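Local coordinates for protein putative modification methylase (Thermus thermophilus, PDB 2ZIG) that probably methylates DNA at the exocyclic N4 of cytosine, using S-adenosylmethionine as the methyl donor, at residues His42-Ser47 with Arg85-Gly90. Numbering follows the deposited sequence.
Sequences HLVVTS and RLLVPG
With chi1 at 178°, Val44 sets CG1 anti to its backbone N and CG2 anti to its carbonyl carbon, and it is CG2 that meets CD1 of Leu87; Val88, with CG1 anti to the carbonyl carbon (chi1 -59°) and CG2 between the backbone N and that carbon, brings both methyls against the His42 ring. The contact belongs to the Rossmann-like sheet of an S-adenosylmethionine-dependent methyltransferase, in the right-handed beta-alpha-beta crossover from strand 41-46 through helix 66-86 to the neighbouring parallel strand 91-97. Leu87 is the first residue to abandon helical backbone angles after that helix, and its alpha carbon lies 5.6 Å from CA of His42. Its side chain reaches obliquely across to Val44, placing CD1 3.8 Å from Val44 CG2; the same methyl comes within 4.2 Å of His42 O. This apolar pair is buried, and Val44 also packs on Leu93 and Leu240 of the flanking strands, while its backbone bonds to Arg92 and Val94. Leu87 O accepts a hydrogen bond from Lys175 NZ. At the corner the chain turns at His42, the imidazole meets Val88 at an oblique angle, with no hydrogen bond between the segments. An alanine in place of Val88 would probably open a gap beside the imidazole and leave the ring freer to turn, since both methyls that abut it would be gone. The Val44 side chain sits about 10 Å from that of Ala29, an S-adenosylmethionine-binding residue. Both valine methyls come at the same ring nitrogen from one side: CG2 of Val88 lies 3.7 Å from His42 ND1 and CG1 of Val88 3.8 Å.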
loop_
_atom_site.group_PDB
_atom_site.type_symbol
_atom_site.label_atom_id
_atom_site.label_comp_id
_atom_site.label_asym_id
_atom_site.label_seq_id
_atom_site.Cartn_x
_atom_site.Cartn_y
_atom_site.Cartn_z
ATOM N N HIS B 42 16.349 -18.251 4.546
ATOM C CA HIS B 42 15.409 -18.471 3.450
ATOM C C HIS B 42 14.202 -17.543 3.417
ATOM O O HIS B 42 13.736 -17.169 2.346
ATOM C CB HIS B 42 14.927 -19.920 3.487
ATOM C CG HIS B 42 16.045 -20.911 3.536
ATOM N ND1 HIS B 42 16.905 -21.114 2.478
ATOM C CD2 HIS B 42 16.486 -21.706 4.539
ATOM C CE1 HIS B 42 17.828 -21.990 2.827
ATOM N NE2 HIS B 42 17.598 -22.365 4.072
ATOM N N LEU B 43 13.700 -17.182 4.589
ATOM C CA LEU B 43 12.530 -16.322 4.691
ATOM C C LEU B 43 12.564 -15.501 5.959
ATOM O O LEU B 43 13.024 -15.969 6.990
ATOM C CB LEU B 43 11.253 -17.169 4.706
ATOM C CG LEU B 43 9.936 -16.482 5.094
ATOM C CD1 LEU B 43 9.580 -15.448 4.040
ATOM C CD2 LEU B 43 8.819 -17.519 5.220
ATOM N N VAL B 44 12.061 -14.277 5.872
ATOM C CA VAL B 44 11.974 -13.392 7.026
ATOM C C VAL B 44 10.525 -12.891 7.159
ATOM O O VAL B 44 9.940 -12.385 6.205
ATOM C CB VAL B 44 12.893 -12.155 6.869
ATOM C CG1 VAL B 44 12.741 -11.239 8.072
ATOM C CG2 VAL B 44 14.344 -12.591 6.708
ATOM N N VAL B 45 9.938 -13.053 8.336
ATOM C CA VAL B 45 8.588 -12.554 8.562
ATOM C C VAL B 45 8.710 -11.693 9.798
ATOM O O VAL B 45 9.198 -12.151 10.839
ATOM C CB VAL B 45 7.588 -13.684 8.830
ATOM C CG1 VAL B 45 6.203 -13.094 9.152
ATOM C CG2 VAL B 45 7.513 -14.593 7.624
ATOM N N THR B 46 8.285 -10.442 9.702
ATOM C CA THR B 46 8.401 -9.575 10.861
ATOM C C THR B 46 7.543 -8.327 10.783
ATOM O O THR B 46 6.981 -7.990 9.744
ATOM C CB THR B 46 9.874 -9.146 11.067
ATOM O OG1 THR B 46 9.996 -8.412 12.292
ATOM C CG2 THR B 46 10.336 -8.271 9.908
ATOM N N SER B 47 7.462 -7.642 11.912
ATOM C CA SER B 47 6.711 -6.408 12.019
ATOM C C SER B 47 7.663 -5.382 12.627
ATOM O O SER B 47 8.297 -5.641 13.656
ATOM C CB SER B 47 5.505 -6.614 12.935
ATOM O OG SER B 47 4.684 -5.463 12.955
ATOM N N ARG B 85 21.370 -9.405 2.753
ATOM C CA ARG B 85 22.617 -10.143 2.685
ATOM C C ARG B 85 22.448 -11.569 3.210
ATOM O O ARG B 85 23.022 -12.514 2.667
ATOM C CB ARG B 85 23.682 -9.397 3.488
ATOM C CG ARG B 85 25.098 -9.681 3.062
ATOM C CD ARG B 85 25.800 -10.513 4.096
ATOM N NE ARG B 85 25.674 -9.932 5.426
ATOM C CZ ARG B 85 26.094 -10.534 6.532
ATOM N NH1 ARG B 85 26.670 -11.725 6.455
ATOM N NH2 ARG B 85 25.918 -9.958 7.715
ATOM N N LEU B 86 21.656 -11.717 4.266
ATOM C CA LEU B 86 21.404 -13.020 4.867
ATOM C C LEU B 86 20.520 -13.896 3.979
ATOM O O LEU B 86 20.702 -15.110 3.891
ATOM C CB LEU B 86 20.731 -12.836 6.231
ATOM C CG LEU B 86 21.573 -12.590 7.485
ATOM C CD1 LEU B 86 22.776 -11.736 7.170
ATOM C CD2 LEU B 86 20.703 -11.933 8.540
ATOM N N LEU B 87 19.559 -13.272 3.319
ATOM C CA LEU B 87 18.631 -13.983 2.450
ATOM C C LEU B 87 19.346 -14.731 1.319
ATOM O O LEU B 87 20.331 -14.236 0.753
ATOM C CB LEU B 87 17.641 -12.975 1.861
ATOM C CG LEU B 87 16.128 -13.201 1.930
ATOM C CD1 LEU B 87 15.687 -13.588 3.333
ATOM C CD2 LEU B 87 15.434 -11.916 1.479
ATOM N N VAL B 88 18.862 -15.929 1.004
ATOM C CA VAL B 88 19.432 -16.699 -0.088
ATOM C C VAL B 88 18.741 -16.165 -1.333
ATOM O O VAL B 88 17.577 -15.767 -1.278
ATOM C CB VAL B 88 19.128 -18.210 0.035
ATOM C CG1 VAL B 88 19.674 -18.750 1.339
ATOM C CG2 VAL B 88 17.627 -18.457 -0.064
ATOM N N PRO B 89 19.444 -16.136 -2.475
ATOM C CA PRO B 89 18.808 -15.630 -3.695
ATOM C C PRO B 89 17.447 -16.270 -3.895
ATOM O O PRO B 89 17.318 -17.488 -3.828
ATOM C CB PRO B 89 19.802 -16.022 -4.782
ATOM C CG PRO B 89 21.122 -15.855 -4.070
ATOM C CD PRO B 89 20.847 -16.510 -2.722
ATOM N N GLY B 90 16.430 -15.449 -4.134
ATOM C CA GLY B 90 15.093 -15.977 -4.332
ATOM C C GLY B 90 14.273 -15.950 -3.054
ATOM O O GLY B 90 13.047 -16.041 -3.099
#